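Local atomic coordinates of glycoside hydrolase (Streptococcus pneumoniae serotype 4, PDB entry 6ORH), a protein that probably removes alpha-L-fucose from host-derived carbohydrate antigens, as an alpha-L-fucosidase of glycoside hydrolase family 29. Residues Gln37-Gly42 and Ser125-His130; Leu133-Arg138 and Gly177-Asn182; Thr86-Tyr91 and Tyr146-Lys151; Asn32-Gln37 and Pro298-Leu303. The protein carries 2 engineered substitutions. All coordinates share one frame; numbering follows the deposited sequence. Where two conformers were deposited one is given.

Interaction 1 (Gln37-Gly42 and Ser125-His130); sequences QEWGTG and SPWDAH. With NDG (2-acetamido-2-deoxy-alpha-D-glucopyranose), chain C; FUC (alpha-L-fucopyranose), chain B.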
# COMPACT_ATOMS: atom_id res chain seq x y z
N GLN A 37 -11.20 11.55 28.10
CA GLN A 37 -10.79 10.15 28.07
C GLN A 37 -11.42 9.49 26.84
O GLN A 37 -12.28 10.10 26.20
CB GLN A 37 -11.26 9.41 29.33
CG GLN A 37 -12.78 9.33 29.48
CD GLN A 37 -13.23 8.84 30.84
OE1 GLN A 37 -12.47 8.79 31.82
NE2 GLN A 37 -14.51 8.53 30.96
N GLU A 38 -10.91 8.29 26.50
CA GLU A 38 -11.36 7.58 25.29
C GLU A 38 -12.37 6.50 25.66
O GLU A 38 -13.30 6.24 24.89
CB GLU A 38 -10.15 7.02 24.53
CG GLU A 38 -9.46 8.10 23.72
CD GLU A 38 -10.31 8.52 22.53
OE1 GLU A 38 -10.47 7.70 21.62
OE2 GLU A 38 -10.81 9.66 22.50
N TRP A 39 -12.18 5.86 26.82
CA TRP A 39 -13.15 4.89 27.32
C TRP A 39 -13.58 5.31 28.71
O TRP A 39 -12.75 5.80 29.48
CB TRP A 39 -12.52 3.49 27.41
CG TRP A 39 -12.45 2.69 26.14
CD1 TRP A 39 -12.75 3.10 24.87
CD2 TRP A 39 -12.01 1.32 26.04
NE1 TRP A 39 -12.53 2.08 23.98
CE2 TRP A 39 -12.08 0.97 24.66
CE3 TRP A 39 -11.57 0.35 26.96
CZ2 TRP A 39 -11.73 -0.30 24.20
CZ3 TRP A 39 -11.23 -0.91 26.50
CH2 TRP A 39 -11.32 -1.23 25.14
N GLY A 40 -14.85 5.07 29.03
CA GLY A 40 -15.39 5.40 30.35
C GLY A 40 -15.76 4.13 31.11
O GLY A 40 -15.83 3.05 30.52
N THR A 41 -16.04 4.27 32.42
CA THR A 41 -16.17 3.09 33.26
C THR A 41 -17.62 2.84 33.65
O THR A 41 -17.93 1.79 34.19
CB THR A 41 -15.36 3.28 34.55
OG1 THR A 41 -15.93 4.40 35.20
CG2 THR A 41 -13.88 3.50 34.27
N GLY A 42 -18.49 3.83 33.40
CA GLY A 42 -19.88 3.78 33.83
C GLY A 42 -20.04 4.40 35.21
O GLY A 42 -21.15 4.42 35.76
N SER A 125 -23.54 0.81 21.91
CA SER A 125 -22.48 -0.13 22.26
C SER A 125 -22.99 -1.48 22.80
O SER A 125 -23.68 -1.50 23.82
CB SER A 125 -21.51 0.50 23.23
OG SER A 125 -20.49 -0.44 23.61
N PRO A 126 -22.62 -2.64 22.22
CA PRO A 126 -22.95 -3.93 22.87
C PRO A 126 -22.29 -4.05 24.25
O PRO A 126 -22.99 -4.39 25.21
CB PRO A 126 -22.43 -4.96 21.85
CG PRO A 126 -22.56 -4.21 20.54
CD PRO A 126 -22.02 -2.83 20.89
N TRP A 127 -20.97 -3.81 24.34
CA TRP A 127 -20.35 -3.78 25.68
C TRP A 127 -20.93 -2.61 26.48
O TRP A 127 -20.91 -1.46 26.01
CB TRP A 127 -18.82 -3.68 25.54
CG TRP A 127 -18.10 -3.53 26.85
CD1 TRP A 127 -18.45 -4.03 28.06
CD2 TRP A 127 -16.89 -2.78 27.05
NE1 TRP A 127 -17.55 -3.63 29.02
CE2 TRP A 127 -16.57 -2.88 28.42
CE3 TRP A 127 -16.03 -2.08 26.20
CZ2 TRP A 127 -15.43 -2.27 28.95
CZ3 TRP A 127 -14.90 -1.47 26.72
CH2 TRP A 127 -14.60 -1.58 28.08
N ASP A 128 -21.43 -2.91 27.70
CA ASP A 128 -21.99 -1.87 28.55
C ASP A 128 -21.36 -2.00 29.94
O ASP A 128 -21.66 -2.96 30.67
CB ASP A 128 -23.52 -2.03 28.61
CG ASP A 128 -24.21 -0.84 29.23
OD1 ASP A 128 -23.69 -0.33 30.25
OD2 ASP A 128 -25.24 -0.42 28.69
N ALA A 129 -20.49 -1.04 30.27
CA ALA A 129 -19.72 -1.05 31.52
C ALA A 129 -20.54 -0.53 32.70
O ALA A 129 -20.10 -0.67 33.84
CB ALA A 129 -18.45 -0.24 31.35
N HIS A 130 -21.73 0.05 32.44
CA HIS A 130 -22.61 0.54 33.50
C HIS A 130 -23.64 -0.50 33.94
O HIS A 130 -23.85 -0.73 35.14
CB HIS A 130 -23.35 1.82 33.08
CG HIS A 130 -24.22 2.32 34.19
ND1 HIS A 130 -25.54 1.96 34.35
CD2 HIS A 130 -23.92 3.14 35.22
CE1 HIS A 130 -26.02 2.53 35.45
NE2 HIS A 130 -25.06 3.27 35.98
C1 NDG C . -9.05 -0.27 20.65
C2 NDG C . -10.07 0.72 20.07
C3 NDG C . -11.32 -0.01 19.58
C4 NDG C . -10.94 -1.16 18.59
C5 NDG C . -9.80 -2.00 19.20
C6 NDG C . -9.22 -2.80 18.00
C7 NDG C . -9.92 2.99 21.03
C8 NDG C . -10.23 3.90 22.21
O5 NDG C . -8.68 -1.19 19.58
O3 NDG C . -12.18 0.96 18.94
O4 NDG C . -12.09 -2.02 18.53
O6 NDG C . -8.30 -3.75 18.49
O7 NDG C . -9.24 3.37 20.10
N2 NDG C . -10.38 1.73 21.09
O1 NDG C . -9.62 -1.00 21.70
C1 FUC B . -13.55 0.90 19.16
C2 FUC B . -14.08 1.61 20.39
C3 FUC B . -13.69 3.08 20.27
C4 FUC B . -14.39 3.71 19.06
C5 FUC B . -13.99 2.90 17.80
C6 FUC B . -14.77 3.33 16.57
O2 FUC B . -13.44 1.02 21.53
O3 FUC B . -14.06 3.76 21.48
O4 FUC B . -15.83 3.69 19.30
O5 FUC B . -14.18 1.44 17.99
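Trp39 and Trp127 meet beside the sugar pocket of the TIM-barrel domain, each brought there by a loop beyond a barrel strand. They form a T-shaped (edge-to-face) stack. CZ3 and CH2 of Trp127 are its leading edge, and they come over one face of the six-membered ring of Trp39, with the two CZ3 atoms of Trp39 and Trp127 3.7 Å apart. The six-membered centroids are 5.0 Å apart and the ring planes stand at 75°. With chi1 at 176°, Trp127 extends its indole away from its own backbone N and across to Trp39.

The polar side of Trp39 serves the ligand. Trp39 NE1 gives a hydrogen bond to FUC O2, 2.8 Å long and bent to 138°, and a weak one to FUC O3. Trp39 CZ2 lies 3.3 Å from NDG O1, while Glu38 sits by the acetamido methyl of NDG, its carboxylate hydrogen-bonded by the backbone N of Trp264 and Phe265 and by the His267 side chain. His28, His77, His78, Tyr123 and Asn171 also hydrogen-bond the fucose, and Val403 of the second subunit packs on Trp39.

Further along, the loops meet largely at backbone carbonyls. Ala129 CB rests 3.5 Å from Thr41 O. Within 125-130, Ser125 OG donates to Trp127 O at 2.6 Å, on a lone pair, and Asp128 OD1 accepts from His130 N in an Asx turn; Lys76 forms a salt bridge with Asp128 OD2. At the far end Gly42 O lies in the plane of the His130 imidazole, at its edge, 3.1 Å from His130 CD2.

Interaction 2 (Leu133-Arg138 and Gly177-Asn182); sequences LYHVDR and GAQKVN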
# COMPACT_ATOMS: atom_id res chain seq x y z
N LEU A 133 -26.99 -5.52 34.30
CA LEU A 133 -27.43 -6.71 33.59
C LEU A 133 -26.28 -7.27 32.75
O LEU A 133 -26.42 -8.36 32.20
CB LEU A 133 -28.61 -6.33 32.68
CG LEU A 133 -29.81 -5.67 33.35
CD1 LEU A 133 -30.86 -5.32 32.31
CD2 LEU A 133 -30.39 -6.60 34.41
N TYR A 134 -25.19 -6.50 32.62
CA TYR A 134 -24.06 -6.92 31.78
C TYR A 134 -23.22 -7.96 32.51
O TYR A 134 -22.15 -7.66 33.05
CB TYR A 134 -23.26 -5.74 31.22
CG TYR A 134 -22.43 -6.15 30.03
CD1 TYR A 134 -21.13 -6.65 30.17
CD2 TYR A 134 -22.96 -6.08 28.75
CE1 TYR A 134 -20.36 -7.04 29.09
CE2 TYR A 134 -22.21 -6.49 27.66
CZ TYR A 134 -20.91 -6.95 27.82
OH TYR A 134 -20.19 -7.38 26.74
N HIS A 135 -23.70 -9.19 32.45
CA HIS A 135 -23.11 -10.31 33.16
C HIS A 135 -23.57 -11.61 32.52
O HIS A 135 -24.71 -11.72 32.09
CB HIS A 135 -23.54 -10.24 34.63
CG HIS A 135 -22.66 -11.06 35.53
ND1 HIS A 135 -22.71 -12.44 35.56
CD2 HIS A 135 -21.74 -10.70 36.45
CE1 HIS A 135 -21.85 -12.90 36.45
NE2 HIS A 135 -21.25 -11.86 37.03
N VAL A 136 -22.67 -12.60 32.47
CA VAL A 136 -23.03 -13.89 31.91
C VAL A 136 -24.26 -14.48 32.59
O VAL A 136 -25.08 -15.14 31.94
CB VAL A 136 -21.84 -14.88 31.80
CG1 VAL A 136 -20.68 -14.29 31.03
CG2 VAL A 136 -21.38 -15.45 33.13
N ASP A 137 -24.43 -14.21 33.90
CA ASP A 137 -25.56 -14.77 34.63
C ASP A 137 -26.87 -14.04 34.33
O ASP A 137 -27.94 -14.52 34.69
CB ASP A 137 -25.35 -14.67 36.14
CG ASP A 137 -24.25 -15.57 36.66
OD1 ASP A 137 -23.80 -16.41 35.91
OD2 ASP A 137 -23.87 -15.39 37.81
N ARG A 138 -26.77 -12.88 33.67
CA ARG A 138 -27.95 -12.07 33.41
C ARG A 138 -28.04 -11.73 31.93
O ARG A 138 -28.66 -10.71 31.58
CB ARG A 138 -27.91 -10.76 34.19
CG ARG A 138 -27.74 -10.97 35.69
CD ARG A 138 -27.53 -9.72 36.50
NE ARG A 138 -27.55 -10.05 37.93
CZ ARG A 138 -27.21 -9.22 38.90
NH1 ARG A 138 -26.80 -7.98 38.63
NH2 ARG A 138 -27.26 -9.63 40.16
N GLY A 177 -11.19 -8.27 30.98
CA GLY A 177 -11.80 -8.40 32.30
C GLY A 177 -13.23 -7.88 32.38
O GLY A 177 -13.79 -7.82 33.47
N ALA A 178 -13.83 -7.52 31.23
CA ALA A 178 -15.28 -7.39 31.21
C ALA A 178 -15.94 -8.77 31.19
O ALA A 178 -15.33 -9.76 30.79
CB ALA A 178 -15.74 -6.57 30.02
N GLN A 179 -17.21 -8.81 31.60
CA GLN A 179 -18.01 -10.03 31.54
C GLN A 179 -18.15 -10.51 30.10
O GLN A 179 -18.32 -9.70 29.20
CB GLN A 179 -19.39 -9.74 32.14
CG GLN A 179 -19.38 -9.71 33.67
CD GLN A 179 -19.28 -11.13 34.19
OE1 GLN A 179 -19.92 -12.06 33.70
NE2 GLN A 179 -18.49 -11.32 35.23
N LYS A 180 -18.10 -11.83 29.89
CA LYS A 180 -18.11 -12.40 28.54
C LYS A 180 -19.54 -12.69 28.08
O LYS A 180 -19.92 -13.83 27.78
CB LYS A 180 -17.19 -13.62 28.47
CG LYS A 180 -15.75 -13.29 28.83
CD LYS A 180 -14.69 -14.18 28.20
CE LYS A 180 -13.28 -13.72 28.49
NZ LYS A 180 -13.08 -12.29 28.12
N VAL A 181 -20.34 -11.62 28.01
CA VAL A 181 -21.73 -11.70 27.59
C VAL A 181 -21.77 -12.11 26.12
O VAL A 181 -20.95 -11.65 25.33
CB VAL A 181 -22.42 -10.34 27.82
CG1 VAL A 181 -23.79 -10.29 27.16
CG2 VAL A 181 -22.55 -10.00 29.31
N ASN A 182 -22.73 -12.98 25.78
CA ASN A 182 -22.98 -13.39 24.40
C ASN A 182 -24.26 -12.70 23.95
O ASN A 182 -25.21 -12.56 24.73
CB ASN A 182 -23.13 -14.90 24.28
CG ASN A 182 -21.83 -15.67 24.44
OD1 ASN A 182 -20.76 -15.18 24.13
ND2 ASN A 182 -21.95 -16.92 24.86
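Two inverse gamma turns, centred on Tyr134 and Lys180, shape a pair of loops of the TIM-barrel domain where Tyr134 packs on Val181 and His135 stacks on Gln179. The Val181 methyl CG2 sits squarely over the Tyr134 ring, 3.6 Å from its centroid and only 7° off the normal, a CH-pi contact. The same CG2 also lies 3.4 Å from His135 N. Tyr134 CE1 comes within 3.4 Å of Gln179 O, and the phenol OH at the end of the ring is bonded to Tyr183 OH and Arg174 NH1.

The Gln179 amide lies flat on the imidazole of His135, the two planes only 10° apart. Gln179 OE1 is over the ring centre and its NE2 over the His135 NE2 end, at 3.3 Å between the nitrogens and with no bond between them. A bend in the glutamine chain at chi2 (-75°) folds the amide back into this position. Gln179 OE1 then accepts from Val136 N at 3.1 Å, in a nearly straight bond whose donor is tilted somewhat from the carbonyl plane. The imidazole is fixed in turn: His135 ND1 accepts from Asp137 N at 3.0 Å, exactly in the ring plane. Stack and bonds therefore set the rotation of both flat groups.

The two loops follow the parallel neighbouring strands 119-124 and 167-169. Arg138 is the N-cap of helix 139-154, whose Tyr142 meets Tyr134 edge-to-face and whose Glu139 accepts from Asn182 N, while the other loop runs on toward helix 185-196.

Interaction 3 (Thr86-Tyr91 and Tyr146-Lys151); sequences TAHTDY and YLAQLK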
# COMPACT_ATOMS: atom_id res chain seq x y z
N THR A 86 -34.23 7.22 27.24
CA THR A 86 -34.71 5.85 27.20
C THR A 86 -35.58 5.54 28.42
O THR A 86 -35.36 6.08 29.50
CB THR A 86 -33.50 4.89 27.18
OG1 THR A 86 -33.94 3.54 27.17
CG2 THR A 86 -32.50 5.13 28.30
N ALA A 87 -36.53 4.62 28.20
CA ALA A 87 -37.37 4.14 29.29
C ALA A 87 -36.62 3.10 30.13
O ALA A 87 -37.13 2.68 31.18
CB ALA A 87 -38.64 3.55 28.74
N HIS A 88 -35.45 2.65 29.67
CA HIS A 88 -34.95 1.33 30.08
C HIS A 88 -33.78 1.38 31.06
O HIS A 88 -33.37 0.33 31.57
CB HIS A 88 -34.67 0.46 28.85
CG HIS A 88 -35.92 0.22 28.08
ND1 HIS A 88 -37.03 -0.40 28.65
CD2 HIS A 88 -36.29 0.56 26.83
CE1 HIS A 88 -37.99 -0.47 27.76
NE2 HIS A 88 -37.57 0.11 26.64
N THR A 89 -33.21 2.57 31.29
CA THR A 89 -32.21 2.77 32.33
C THR A 89 -32.38 4.17 32.90
O THR A 89 -32.87 5.06 32.21
CB THR A 89 -30.78 2.57 31.82
OG1 THR A 89 -29.93 2.84 32.94
CG2 THR A 89 -30.39 3.56 30.74
N ASP A 90 -31.93 4.38 34.15
CA ASP A 90 -31.85 5.72 34.68
C ASP A 90 -30.53 6.41 34.30
O ASP A 90 -30.35 7.58 34.60
CB ASP A 90 -31.96 5.74 36.21
CG ASP A 90 -33.32 5.31 36.73
OD1 ASP A 90 -34.34 5.53 36.02
OD2 ASP A 90 -33.35 4.78 37.86
N TYR A 91 -29.60 5.67 33.69
CA TYR A 91 -28.29 6.26 33.39
C TYR A 91 -28.32 6.93 32.02
O TYR A 91 -27.80 6.39 31.05
CB TYR A 91 -27.18 5.21 33.49
CG TYR A 91 -25.77 5.74 33.59
CD1 TYR A 91 -25.41 6.67 34.56
CD2 TYR A 91 -24.77 5.28 32.74
CE1 TYR A 91 -24.10 7.10 34.70
CE2 TYR A 91 -23.46 5.72 32.85
CZ TYR A 91 -23.13 6.66 33.82
OH TYR A 91 -21.84 7.07 33.94
N TYR A 146 -30.84 -4.36 25.48
CA TYR A 146 -30.28 -3.90 24.20
C TYR A 146 -31.36 -3.84 23.13
O TYR A 146 -31.50 -2.82 22.42
CB TYR A 146 -29.07 -4.77 23.79
CG TYR A 146 -28.27 -4.17 22.66
CD1 TYR A 146 -28.65 -4.39 21.34
CD2 TYR A 146 -27.13 -3.43 22.91
CE1 TYR A 146 -27.93 -3.83 20.29
CE2 TYR A 146 -26.39 -2.87 21.87
CZ TYR A 146 -26.82 -3.05 20.56
OH TYR A 146 -26.10 -2.53 19.51
N LEU A 147 -32.13 -4.93 23.01
CA LEU A 147 -33.17 -5.07 22.00
C LEU A 147 -34.27 -4.02 22.22
O LEU A 147 -34.76 -3.40 21.27
CB LEU A 147 -33.75 -6.49 22.03
CG LEU A 147 -34.87 -6.76 21.02
CD1 LEU A 147 -34.39 -6.52 19.59
CD2 LEU A 147 -35.41 -8.18 21.17
N ALA A 148 -34.67 -3.81 23.48
CA ALA A 148 -35.66 -2.78 23.77
C ALA A 148 -35.17 -1.40 23.33
O ALA A 148 -35.98 -0.59 22.89
CB ALA A 148 -36.03 -2.77 25.23
N GLN A 149 -33.86 -1.13 23.45
CA GLN A 149 -33.37 0.16 23.01
C GLN A 149 -33.38 0.24 21.49
O GLN A 149 -33.71 1.30 20.94
CB GLN A 149 -32.04 0.49 23.70
CG GLN A 149 -32.26 0.73 25.18
CD GLN A 149 -31.01 1.25 25.83
OE1 GLN A 149 -29.89 0.87 25.47
NE2 GLN A 149 -31.22 2.11 26.81
N LEU A 150 -32.97 -0.84 20.81
CA LEU A 150 -33.10 -0.87 19.35
C LEU A 150 -34.53 -0.48 18.96
O LEU A 150 -34.71 0.31 18.03
CB LEU A 150 -32.75 -2.25 18.79
CG LEU A 150 -31.27 -2.66 18.79
CD1 LEU A 150 -31.13 -4.06 18.21
CD2 LEU A 150 -30.45 -1.67 17.98
N LYS A 151 -35.54 -1.06 19.65
CA LYS A 151 -36.93 -0.81 19.31
C LYS A 151 -37.28 0.66 19.55
O LYS A 151 -37.93 1.30 18.72
CB LYS A 151 -37.83 -1.73 20.14
CG LYS A 151 -37.76 -3.17 19.64
CD LYS A 151 -38.57 -4.13 20.51
CE LYS A 151 -38.54 -5.55 19.97
NZ LYS A 151 -39.35 -6.43 20.85
O HOH W 1 -38.55 -0.53 23.81
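Thr86 OG1 has three hydrogen-bond partners. It accepts from Gln149 NE2 at 3.1 Å, with an N-H...O angle of 160°, and from His88 N, also at 3.1 Å, which closes an ST turn. The third partner is Glu152 OE1, on the same helix as Gln149; the other carboxylate oxygen, OE2, is bonded to Ala87 N. Gln149 reaches the hydroxyl with its chain extended beyond CG (chi2 -171°), and the oxygen lies close to the plane of its amide. Gln149 NE2 also passes 3.6 Å from the Thr86 methyl CG2.

Next to this bond His88 lies over the helix surface. Ala148 CB comes up to one face of the imidazole, 3.8 Å from the His88 ring centroid and somewhat toward the rim, in a CH-pi contact; Ala87 CB covers the opposite face. A water bridges the two segments, donating to Ala148 O at 2.7 Å and bonded to His88 NE2 at 3.1 Å.

A second ST turn, Thr89 OG1 with Tyr91 N, shapes the rest of the loop. This is TIM-barrel packing: the loop following strand 70-74 is fastened to helix 139-154, which comes after the adjacent parallel strand 119-124.

Interaction 4 (Asn32-Gln37 and Pro298-Leu303); sequences NTFYDQ and PNQAGL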
# COMPACT_ATOMS: atom_id res chain seq x y z
N ASN A 32 -17.31 10.98 28.09
CA ASN A 32 -15.88 10.94 27.83
C ASN A 32 -15.34 12.30 27.42
O ASN A 32 -14.17 12.60 27.66
CB ASN A 32 -15.50 9.87 26.79
CG ASN A 32 -15.71 8.47 27.31
OD1 ASN A 32 -16.01 8.28 28.48
ND2 ASN A 32 -15.54 7.48 26.44
N THR A 33 -16.17 13.12 26.74
CA THR A 33 -15.74 14.43 26.29
C THR A 33 -15.44 15.29 27.52
O THR A 33 -14.55 16.14 27.44
CB THR A 33 -16.81 15.12 25.43
OG1 THR A 33 -17.26 14.16 24.45
CG2 THR A 33 -16.36 16.39 24.74
N PHE A 34 -16.24 15.11 28.57
CA PHE A 34 -16.10 15.92 29.78
C PHE A 34 -15.03 15.35 30.71
O PHE A 34 -14.48 16.09 31.53
CB PHE A 34 -17.47 16.09 30.46
CG PHE A 34 -18.40 16.92 29.62
CD1 PHE A 34 -18.38 18.31 29.70
CD2 PHE A 34 -19.25 16.32 28.70
CE1 PHE A 34 -19.21 19.08 28.90
CE2 PHE A 34 -20.07 17.09 27.89
CZ PHE A 34 -20.05 18.47 27.99
N TYR A 35 -14.73 14.06 30.59
CA TYR A 35 -13.69 13.44 31.40
C TYR A 35 -12.36 13.36 30.67
O TYR A 35 -11.41 12.83 31.24
CB TYR A 35 -14.11 12.05 31.86
CG TYR A 35 -15.05 12.07 33.05
CD1 TYR A 35 -16.39 12.41 32.91
CD2 TYR A 35 -14.58 11.82 34.33
CE1 TYR A 35 -17.25 12.47 33.99
CE2 TYR A 35 -15.43 11.86 35.43
CZ TYR A 35 -16.77 12.18 35.26
OH TYR A 35 -17.61 12.25 36.34
N ASP A 36 -12.29 13.88 29.43
CA ASP A 36 -11.04 13.93 28.68
C ASP A 36 -10.42 12.53 28.61
O ASP A 36 -9.28 12.32 29.00
CB ASP A 36 -10.12 15.01 29.26
CG ASP A 36 -8.90 15.34 28.42
OD1 ASP A 36 -8.88 15.02 27.21
OD2 ASP A 36 -7.99 15.95 28.98
N GLN A 37 -11.20 11.55 28.10
CA GLN A 37 -10.79 10.15 28.07
C GLN A 37 -11.42 9.49 26.84
O GLN A 37 -12.28 10.10 26.20
CB GLN A 37 -11.26 9.41 29.33
CG GLN A 37 -12.78 9.33 29.48
CD GLN A 37 -13.23 8.84 30.84
OE1 GLN A 37 -12.47 8.79 31.82
NE2 GLN A 37 -14.51 8.53 30.96
N PRO A 298 -17.52 16.57 18.73
CA PRO A 298 -17.85 17.86 19.35
C PRO A 298 -17.12 18.02 20.68
O PRO A 298 -16.81 17.04 21.39
CB PRO A 298 -19.36 17.72 19.61
CG PRO A 298 -19.83 16.72 18.57
CD PRO A 298 -18.70 15.71 18.54
N ASN A 299 -16.88 19.30 21.03
CA ASN A 299 -16.13 19.70 22.22
C ASN A 299 -17.07 19.79 23.42
O ASN A 299 -18.23 19.41 23.35
CB ASN A 299 -15.35 21.00 21.96
CG ASN A 299 -16.26 22.20 21.72
OD1 ASN A 299 -17.44 22.17 22.08
ND2 ASN A 299 -15.74 23.23 21.07
N GLN A 300 -16.55 20.28 24.55
CA GLN A 300 -17.32 20.29 25.78
C GLN A 300 -18.44 21.33 25.74
O GLN A 300 -19.38 21.27 26.53
CB GLN A 300 -16.40 20.55 26.98
CG GLN A 300 -15.47 19.39 27.29
CD GLN A 300 -14.58 19.71 28.47
OE1 GLN A 300 -14.58 20.82 28.99
NE2 GLN A 300 -13.83 18.72 28.92
N ALA A 301 -18.36 22.26 24.79
CA ALA A 301 -19.45 23.19 24.57
C ALA A 301 -20.58 22.57 23.75
O ALA A 301 -21.66 23.14 23.68
CB ALA A 301 -18.94 24.45 23.89
N GLY A 302 -20.29 21.42 23.10
CA GLY A 302 -21.23 20.81 22.19
C GLY A 302 -21.13 21.32 20.75
O GLY A 302 -22.12 21.23 20.02
N LEU A 303 -19.93 21.79 20.36
CA LEU A 303 -19.70 22.35 19.03
C LEU A 303 -18.51 21.64 18.39
O LEU A 303 -17.63 21.18 19.10
CB LEU A 303 -19.45 23.86 19.14
CG LEU A 303 -20.64 24.67 19.68
CD1 LEU A 303 -20.23 26.14 19.79
CD2 LEU A 303 -21.84 24.60 18.72
O HOH W 2 -16.32 14.42 21.78
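Thr33 is the first residue along 32-37 to touch the 298-303 loop, and it does so with its methyl and its carbonyl oxygen, and through a water with its hydroxyl. The methyl carbon Thr33 CG2 lies 3.4 Å from Pro298 O. Thr33 OG1, bonded also to Gly30 N, donates to a water at 2.8 Å, and that water passes a hydrogen bond on to Pro298 O at 2.7 Å. Thr33 O accepts from Gln300 NE2 at 3.1 Å, with an N-H...O angle of 161°. The glutamine is stretched out beyond CG (chi2 180°) to reach it, and the acceptor lies in the amide plane.

Phe34 comes next. Its ring and the Gln300 side chain run past each other in opposite directions, ring and amide planes 15° apart. Phe34 CE1 is 3.7 Å from Gln300 CB, and CZ is 3.2 Å from Gln300 O. Gln300 thus fits alongside the aromatic ring while its tip holds the backbone of the preceding residue.

At Asp36 the chain leaves the short, weakly bonded helix with positive phi, and Asp36 OD1 is bonded to His267. Gln37 then folds back, its NE2 donating to Asn32 OD1 at 2.9 Å and also bonded to Glu44.

Across the contact the partner loop contains a type I beta turn from Asn299 to Gly302; Asn299 OD1 accepts from Leu303 N at 3.1 Å, just past the turn. The contact joins the short helix after strand 23-27 to the loop after strand 292-295, parallel neighbours in the sheet, where the first and last strands close a TIM barrel.

How the interactions relate
Interaction 1 is the hub: its centre lies about 13 Å from that of interaction 2, 16 Å from interaction 3 and 15 Å from interaction 4, and it touches all three. Toward interaction 2, Trp127 CD1 packs 3.7 Å from Tyr134 CE1 and Trp127 NE1 3.6 Å from Ala178 CB. Toward interaction 3, the ring of His130 stacks on Tyr91. With interaction 4 it shares Gln37, and Asn32 packs against Glu38 and Trp39. The others do not touch: nearest atoms are about 6 Å apart between interactions 2 and 3. Interaction 1 alone reaches the sugars, while 2, 3 and 4 pack the surrounding loops and helices.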